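Local structure of HAD family phosphatase (Pseudomonas syringae pv. tomato, 2ODA) at residues L13-S27 with L61-V73. The protein is of uncertain function but belongs to the haloacid dehalogenase superfamily, whose members are mostly phosphatases, and represents a Pseudomonas-specific subfamily possibly related to phosphonoacetaldehyde hydrolase. Numbering follows the deposited sequence.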
ATOM      1  N   LEU B  13     -16.709  -5.903  -7.971  1.00  5.68           N
ATOM      2  CA  LEU B  13     -17.879  -6.752  -7.981  1.00  6.61           C
ATOM      3  C   LEU B  13     -18.736  -6.548  -9.240  1.00  6.10           C
ATOM      4  O   LEU B  13     -18.694  -7.373 -10.176  1.00  4.84           O
ATOM      5  CB  LEU B  13     -18.674  -6.589  -6.670  1.00  5.81           C
ATOM      6  CG  LEU B  13     -19.905  -7.495  -6.493  1.00  7.39           C
ATOM      7  CD1 LEU B  13     -19.564  -9.021  -6.347  1.00  4.68           C
ATOM      8  CD2 LEU B  13     -20.706  -6.983  -5.310  1.00  5.20           C
ATOM      9  N   SER B  14     -19.471  -5.440  -9.283  1.00  5.75           N
ATOM     10  CA  SER B  14     -20.263  -5.062 -10.464  1.00  6.12           C
ATOM     11  C   SER B  14     -19.380  -4.805 -11.701  1.00  6.20           C
ATOM     12  O   SER B  14     -18.335  -4.130 -11.610  1.00  6.43           O
ATOM     13  CB  SER B  14     -21.134  -3.830 -10.124  1.00  6.27           C
ATOM     14  OG  SER B  14     -21.713  -3.260 -11.285  1.00  8.16           O
ATOM     15  N   GLY B  15     -19.790  -5.328 -12.858  1.00  6.59           N
ATOM     16  CA  GLY B  15     -19.043  -5.131 -14.114  1.00  6.66           C
ATOM     17  C   GLY B  15     -17.710  -5.855 -14.111  1.00  6.77           C
ATOM     18  O   GLY B  15     -16.744  -5.466 -14.811  1.00  6.37           O
ATOM     19  N   CYS B  16     -17.633  -6.912 -13.308  1.00  5.55           N
ATOM     20  CA  CYS B  16     -16.386  -7.644 -13.206  1.00  6.09           C
ATOM     21  C   CYS B  16     -16.654  -9.110 -12.835  1.00  5.77           C
ATOM     22  O   CYS B  16     -16.605  -9.966 -13.714  1.00  6.05           O
ATOM     23  CB  CYS B  16     -15.434  -6.914 -12.245  1.00  6.77           C
ATOM     24  SG  CYS B  16     -13.892  -7.746 -11.887  1.00  7.05           S
ATOM     25  N   LEU B  17     -16.949  -9.398 -11.561  1.00  4.83           N
ATOM     26  CA  LEU B  17     -17.372 -10.744 -11.155  1.00  4.71           C
ATOM     27  C   LEU B  17     -18.798 -11.045 -11.636  1.00  4.22           C
ATOM     28  O   LEU B  17     -19.087 -12.128 -12.119  1.00  4.69           O
ATOM     29  CB  LEU B  17     -17.303 -10.881  -9.626  1.00  4.66           C
ATOM     30  CG  LEU B  17     -15.882 -10.860  -9.028  1.00  6.03           C
ATOM     31  CD1 LEU B  17     -15.969 -10.682  -7.506  1.00  5.55           C
ATOM     32  CD2 LEU B  17     -15.170 -12.160  -9.412  1.00  6.42           C
ATOM     33  N   VAL B  18     -19.681 -10.063 -11.483  1.00  4.12           N
ATOM     34  CA  VAL B  18     -21.089 -10.244 -11.778  1.00  4.80           C
ATOM     35  C   VAL B  18     -21.528  -8.996 -12.545  1.00  5.23           C
ATOM     36  O   VAL B  18     -20.719  -8.092 -12.766  1.00  5.95           O
ATOM     37  CB  VAL B  18     -21.944 -10.380 -10.467  1.00  5.25           C
ATOM     38  CG1 VAL B  18     -21.626 -11.678  -9.685  1.00  5.23           C
ATOM     39  CG2 VAL B  18     -21.750  -9.168  -9.556  1.00  6.32           C
ATOM     40  N   ASP B  19     -22.804  -8.929 -12.915  1.00  4.50           N
ATOM     41  CA  ASP B  19     -23.388  -7.688 -13.447  1.00  5.31           C
ATOM     42  C   ASP B  19     -22.689  -7.168 -14.717  1.00  6.11           C
ATOM     43  O   ASP B  19     -22.204  -6.020 -14.775  1.00  7.34           O
ATOM     44  CB  ASP B  19     -23.484  -6.599 -12.347  1.00  5.04           C
ATOM     45  CG  ASP B  19     -24.275  -5.380 -12.811  1.00  5.34           C
ATOM     46  OD1 ASP B  19     -25.089  -5.524 -13.744  1.00  5.31           O
ATOM     47  OD2 ASP B  19     -24.075  -4.298 -12.254  1.00  6.71           O
ATOM     48  N   PHE B  20     -22.616  -8.025 -15.725  1.00  4.89           N
ATOM     49  CA  PHE B  20     -21.997  -7.655 -17.008  1.00  5.68           C
ATOM     50  C   PHE B  20     -22.603  -6.336 -17.500  1.00  5.86           C
ATOM     51  O   PHE B  20     -23.838  -6.202 -17.567  1.00  5.62           O
ATOM     52  CB  PHE B  20     -22.275  -8.774 -18.016  1.00  4.72           C
ATOM     53  CG  PHE B  20     -21.595  -8.607 -19.346  1.00  5.43           C
ATOM     54  CD1 PHE B  20     -20.405  -9.282 -19.618  1.00  4.28           C
ATOM     55  CD2 PHE B  20     -22.156  -7.810 -20.332  1.00  4.94           C
ATOM     56  CE1 PHE B  20     -19.780  -9.176 -20.872  1.00  5.31           C
ATOM     57  CE2 PHE B  20     -21.511  -7.655 -21.601  1.00  4.24           C
ATOM     58  CZ  PHE B  20     -20.314  -8.351 -21.855  1.00  4.80           C
ATOM     59  N   GLY B  21     -21.738  -5.375 -17.841  1.00  5.62           N
ATOM     60  CA  GLY B  21     -22.199  -4.057 -18.269  1.00  6.29           C
ATOM     61  C   GLY B  21     -22.583  -3.078 -17.175  1.00  6.81           C
ATOM     62  O   GLY B  21     -23.154  -2.024 -17.479  1.00  7.20           O
ATOM     63  N   ALA B  22     -22.250  -3.410 -15.920  1.00  6.74           N
ATOM     64  CA  ALA B  22     -22.458  -2.533 -14.735  1.00  7.46           C
ATOM     65  C   ALA B  22     -23.882  -1.988 -14.671  1.00  7.87           C
ATOM     66  O   ALA B  22     -24.106  -0.781 -14.484  1.00  7.31           O
ATOM     67  CB  ALA B  22     -21.428  -1.351 -14.719  1.00  9.18           C
ATOM     68  N   GLN B  23     -24.845  -2.889 -14.836  1.00  7.35           N
ATOM     69  CA  GLN B  23     -26.260  -2.476 -14.915  1.00  7.28           C
ATOM     70  C   GLN B  23     -26.865  -2.101 -13.582  1.00  7.15           C
ATOM     71  O   GLN B  23     -27.895  -1.400 -13.541  1.00  7.70           O
ATOM     72  CB  GLN B  23     -27.069  -3.563 -15.630  1.00  7.77           C
ATOM     73  CG  GLN B  23     -26.566  -3.761 -17.060  1.00  6.38           C
ATOM     74  CD  GLN B  23     -26.938  -2.571 -17.928  1.00  9.03           C
ATOM     75  OE1 GLN B  23     -28.102  -2.410 -18.281  1.00  9.12           O
ATOM     76  NE2 GLN B  23     -25.957  -1.705 -18.230  1.00  6.57           N
ATOM     77  N   ALA B  24     -26.250  -2.541 -12.480  1.00  6.94           N
ATOM     78  CA  ALA B  24     -26.732  -2.137 -11.137  1.00  7.13           C
ATOM     79  C   ALA B  24     -26.738  -0.608 -10.967  1.00  7.88           C
ATOM     80  O   ALA B  24     -27.512  -0.059 -10.164  1.00  8.60           O
ATOM     81  CB  ALA B  24     -25.901  -2.788 -10.034  1.00  7.86           C
ATOM     82  N   ALA B  25     -25.869   0.076 -11.703  1.00  7.90           N
ATOM     83  CA  ALA B  25     -25.850   1.541 -11.704  1.00  8.00           C
ATOM     84  C   ALA B  25     -27.094   2.181 -12.332  1.00  8.70           C
ATOM     85  O   ALA B  25     -27.230   3.418 -12.295  1.00  9.05           O
ATOM     86  CB  ALA B  25     -24.577   2.060 -12.408  1.00  9.24           C
ATOM     87  N   THR B  26     -27.978   1.380 -12.938  1.00  7.46           N
ATOM     88  CA  THR B  26     -29.112   1.937 -13.695  1.00  8.23           C
ATOM     89  C   THR B  26     -30.402   1.931 -12.877  1.00  8.38           C
ATOM     90  O   THR B  26     -31.445   2.377 -13.368  1.00  9.19           O
ATOM     91  CB  THR B  26     -29.440   1.147 -15.011  1.00  8.49           C
ATOM     92  OG1 THR B  26     -29.838  -0.197 -14.672  1.00  6.28           O
ATOM     93  CG2 THR B  26     -28.249   1.119 -16.000  1.00  8.61           C
ATOM     94  N   SER B  27     -30.354   1.381 -11.663  1.00  8.19           N
ATOM     95  CA  SER B  27     -31.551   1.289 -10.840  1.00  8.22           C
ATOM     96  C   SER B  27     -31.196   1.318  -9.362  1.00  8.14           C
ATOM     97  O   SER B  27     -30.183   0.767  -8.971  1.00  7.46           O
ATOM     98  CB  SER B  27     -32.271  -0.018 -11.148  1.00  7.95           C
ATOM     99  OG  SER B  27     -33.445  -0.111 -10.367  1.00  9.18           O
ATOM    100  N   LEU B  61     -21.077   0.653  -4.857  1.00  8.29           N
ATOM    101  CA  LEU B  61     -22.542   0.694  -4.884  1.00  8.07           C
ATOM    102  C   LEU B  61     -23.091   0.693  -3.469  1.00  7.96           C
ATOM    103  O   LEU B  61     -22.439   0.165  -2.564  1.00  7.76           O
ATOM    104  CB  LEU B  61     -23.123  -0.500  -5.658  1.00  7.98           C
ATOM    105  CG  LEU B  61     -22.882  -0.562  -7.167  1.00  6.96           C
ATOM    106  CD1 LEU B  61     -23.020  -1.997  -7.638  1.00  7.89           C
ATOM    107  CD2 LEU B  61     -23.831   0.325  -7.929  1.00 10.21           C
ATOM    108  N   PRO B  62     -24.295   1.272  -3.271  1.00  8.50           N
ATOM    109  CA  PRO B  62     -24.957   1.151  -1.978  1.00  9.23           C
ATOM    110  C   PRO B  62     -25.079  -0.293  -1.556  1.00  9.68           C
ATOM    111  O   PRO B  62     -25.200  -1.172  -2.415  1.00 10.06           O
ATOM    112  CB  PRO B  62     -26.364   1.700  -2.256  1.00  9.80           C
ATOM    113  CG  PRO B  62     -26.219   2.618  -3.396  1.00  9.81           C
ATOM    114  CD  PRO B  62     -25.090   2.072  -4.235  1.00  8.53           C
ATOM    115  N   GLU B  63     -25.092  -0.535  -0.247  1.00 10.17           N
ATOM    116  CA  GLU B  63     -25.210  -1.886   0.330  1.00 11.01           C
ATOM    117  C   GLU B  63     -26.452  -2.634  -0.191  1.00 11.20           C
ATOM    118  O   GLU B  63     -26.403  -3.850  -0.424  1.00 10.58           O
ATOM    119  CB  GLU B  63     -25.251  -1.775   1.861  1.00 11.97           C
ATOM    120  CG  GLU B  63     -25.234  -3.092   2.642  1.00 13.50           C
ATOM    121  CD  GLU B  63     -26.581  -3.803   2.680  1.00 17.77           C
ATOM    122  OE1 GLU B  63     -27.621  -3.122   2.661  1.00 19.92           O
ATOM    123  OE2 GLU B  63     -26.595  -5.051   2.756  1.00 16.12           O
ATOM    124  N   ALA B  64     -27.554  -1.904  -0.384  1.00 10.36           N
ATOM    125  CA  ALA B  64     -28.802  -2.489  -0.897  1.00 10.34           C
ATOM    126  C   ALA B  64     -28.617  -3.206  -2.221  1.00 10.10           C
ATOM    127  O   ALA B  64     -29.383  -4.128  -2.557  1.00 10.52           O
ATOM    128  CB  ALA B  64     -29.882  -1.410  -1.041  1.00 11.06           C
ATOM    129  N   LEU B  65     -27.609  -2.765  -2.970  1.00  9.31           N
ATOM    130  CA  LEU B  65     -27.277  -3.334  -4.267  1.00  9.18           C
ATOM    131  C   LEU B  65     -26.113  -4.333  -4.247  1.00  8.97           C
ATOM    132  O   LEU B  65     -26.221  -5.407  -4.835  1.00  9.25           O
ATOM    133  CB  LEU B  65     -27.011  -2.236  -5.307  1.00  8.51           C
ATOM    134  CG  LEU B  65     -28.156  -1.263  -5.571  1.00  8.31           C
ATOM    135  CD1 LEU B  65     -27.743  -0.296  -6.676  1.00  8.88           C
ATOM    136  CD2 LEU B  65     -29.471  -2.015  -5.863  1.00  6.74           C
ATOM    137  N   SER B  66     -25.016  -4.013  -3.563  1.00  8.93           N
ATOM    138  CA  SER B  66     -23.865  -4.926  -3.610  1.00  8.11           C
ATOM    139  C   SER B  66     -24.082  -6.195  -2.770  1.00  9.09           C
ATOM    140  O   SER B  66     -23.507  -7.247  -3.081  1.00  8.82           O
ATOM    141  CB  SER B  66     -22.576  -4.219  -3.192  1.00  8.92           C
ATOM    142  OG  SER B  66     -22.701  -3.696  -1.891  1.00  7.40           O
ATOM    143  N   THR B  67     -24.886  -6.118  -1.704  1.00  8.82           N
ATOM    144  CA  THR B  67     -25.123  -7.330  -0.908  1.00  9.10           C
ATOM    145  C   THR B  67     -25.767  -8.444  -1.750  1.00  9.78           C
ATOM    146  O   THR B  67     -25.233  -9.558  -1.788  1.00  9.23           O
ATOM    147  CB  THR B  67     -25.861  -7.028   0.448  1.00 10.17           C
ATOM    148  OG1 THR B  67     -24.965  -6.296   1.295  1.00  8.32           O
ATOM    149  CG2 THR B  67     -26.277  -8.312   1.168  1.00 11.98           C
ATOM    150  N   PRO B  68     -26.905  -8.154  -2.430  1.00  9.20           N
ATOM    151  CA  PRO B  68     -27.495  -9.149  -3.342  1.00  8.94           C
ATOM    152  C   PRO B  68     -26.544  -9.523  -4.491  1.00  8.75           C
ATOM    153  O   PRO B  68     -26.474 -10.708  -4.880  1.00  8.06           O
ATOM    154  CB  PRO B  68     -28.757  -8.438  -3.878  1.00  9.35           C
ATOM    155  CG  PRO B  68     -29.075  -7.406  -2.861  1.00  9.22           C
ATOM    156  CD  PRO B  68     -27.733  -6.939  -2.353  1.00  9.60           C
ATOM    157  N   LEU B  69     -25.824  -8.541  -5.042  1.00  7.50           N
ATOM    158  CA  LEU B  69     -24.833  -8.835  -6.101  1.00  7.54           C
ATOM    159  C   LEU B  69     -23.762  -9.851  -5.702  1.00  7.65           C
ATOM    160  O   LEU B  69     -23.276 -10.603  -6.556  1.00  7.45           O
ATOM    161  CB  LEU B  69     -24.116  -7.553  -6.587  1.00  6.92           C
ATOM    162  CG  LEU B  69     -24.875  -6.647  -7.544  1.00  6.37           C
ATOM    163  CD1 LEU B  69     -23.954  -5.515  -7.999  1.00  5.60           C
ATOM    164  CD2 LEU B  69     -25.369  -7.478  -8.750  1.00  5.35           C
ATOM    165  N   ALA B  70     -23.372  -9.858  -4.420  1.00  6.71           N
ATOM    166  CA  ALA B  70     -22.303 -10.742  -3.958  1.00  7.88           C
ATOM    167  C   ALA B  70     -22.771 -12.192  -3.691  1.00  8.53           C
ATOM    168  O   ALA B  70     -21.951 -13.068  -3.382  1.00  8.25           O
ATOM    169  CB  ALA B  70     -21.568 -10.147  -2.727  1.00  8.03           C
ATOM    170  N   ALA B  71     -24.075 -12.440  -3.844  1.00  8.08           N
ATOM    171  CA  ALA B  71     -24.640 -13.787  -3.634  1.00  8.57           C
ATOM    172  C   ALA B  71     -23.828 -14.948  -4.247  1.00  8.99           C
ATOM    173  O   ALA B  71     -23.542 -15.919  -3.530  1.00  9.26           O
ATOM    174  CB  ALA B  71     -26.120 -13.851  -4.044  1.00  8.46           C
ATOM    175  N   PRO B  72     -23.450 -14.870  -5.551  1.00  8.91           N
ATOM    176  CA  PRO B  72     -22.704 -16.001  -6.101  1.00  9.24           C
ATOM    177  C   PRO B  72     -21.244 -16.190  -5.642  1.00  9.51           C
ATOM    178  O   PRO B  72     -20.636 -17.189  -6.017  1.00  9.46           O
ATOM    179  CB  PRO B  72     -22.759 -15.745  -7.617  1.00  9.65           C
ATOM    180  CG  PRO B  72     -22.790 -14.258  -7.715  1.00  9.35           C
ATOM    181  CD  PRO B  72     -23.735 -13.869  -6.603  1.00  8.46           C
ATOM    182  N   VAL B  73     -20.704 -15.268  -4.839  1.00  9.56           N
ATOM    183  CA  VAL B  73     -19.323 -15.387  -4.338  1.00  9.22           C
ATOM    184  C   VAL B  73     -19.206 -15.363  -2.810  1.00 10.29           C
ATOM    185  O   VAL B  73     -18.126 -15.601  -2.265  1.00 10.62           O
ATOM    186  CB  VAL B  73     -18.352 -14.301  -4.926  1.00  9.67           C
ATOM    187  CG1 VAL B  73     -18.218 -14.410  -6.457  1.00  7.75           C
ATOM    188  CG2 VAL B  73     -18.731 -12.864  -4.474  1.00  8.50           C
TER
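Leu69 is gripped by apolar groups from several parts of segment 13-27. Its CB lies 3.7 Å from Leu13 CD2, and the two leucine side chains cross at a slant. The two methyls of Leu69 then diverge. Leu69 CD2 packs beside Val18 CG2 at 4.1 Å and touches the CB of Asp19. Leu69 CD1 lies 3.9 Å from Ala24 CB and also meets the CB of Ser14. Leu61 CD1 fills the same corner, 3.6 Å from Ser14 CB. Leu13 reaches the end of helix 63-69 because its CG is anti to the backbone N (chi1 -176°); CD2 lies near Ser66 O and CD1 beside Ala70 CA. Val18 CG1 reaches toward Pro72 CG, 3.4 Å away, a tight fit. Farther out, Leu65 CD1 sits against the carbonyl oxygens of Ala24 and Ser27.

The setting is the Rossmann-like core of the HAD fold. Segment 13-27 follows strand 9-12, and segment 61-73 follows the neighbouring parallel strand 55-58. The wide pi-type turn at 13-17 is consistent with the squiggle of this superfamily. The loop after it, with a type II turn from Asp19 to Ala22, lies where the flap normally begins.

No hydrogen bond joins the two segments. Within segment 13-27 the main polar centre is the Asp19 carboxylate, which links Ser14 to Gln23 and Ala24. Asp19 OD2 accepts from Ser14 OG at 2.8 Å and from Ala24 N at 2.8 Å, on opposite faces of the carboxylate plane. Asp19 OD1 takes Gln23 N. Asp59 makes hydrogen bonds to the backbone N of both Ser14 and Leu61.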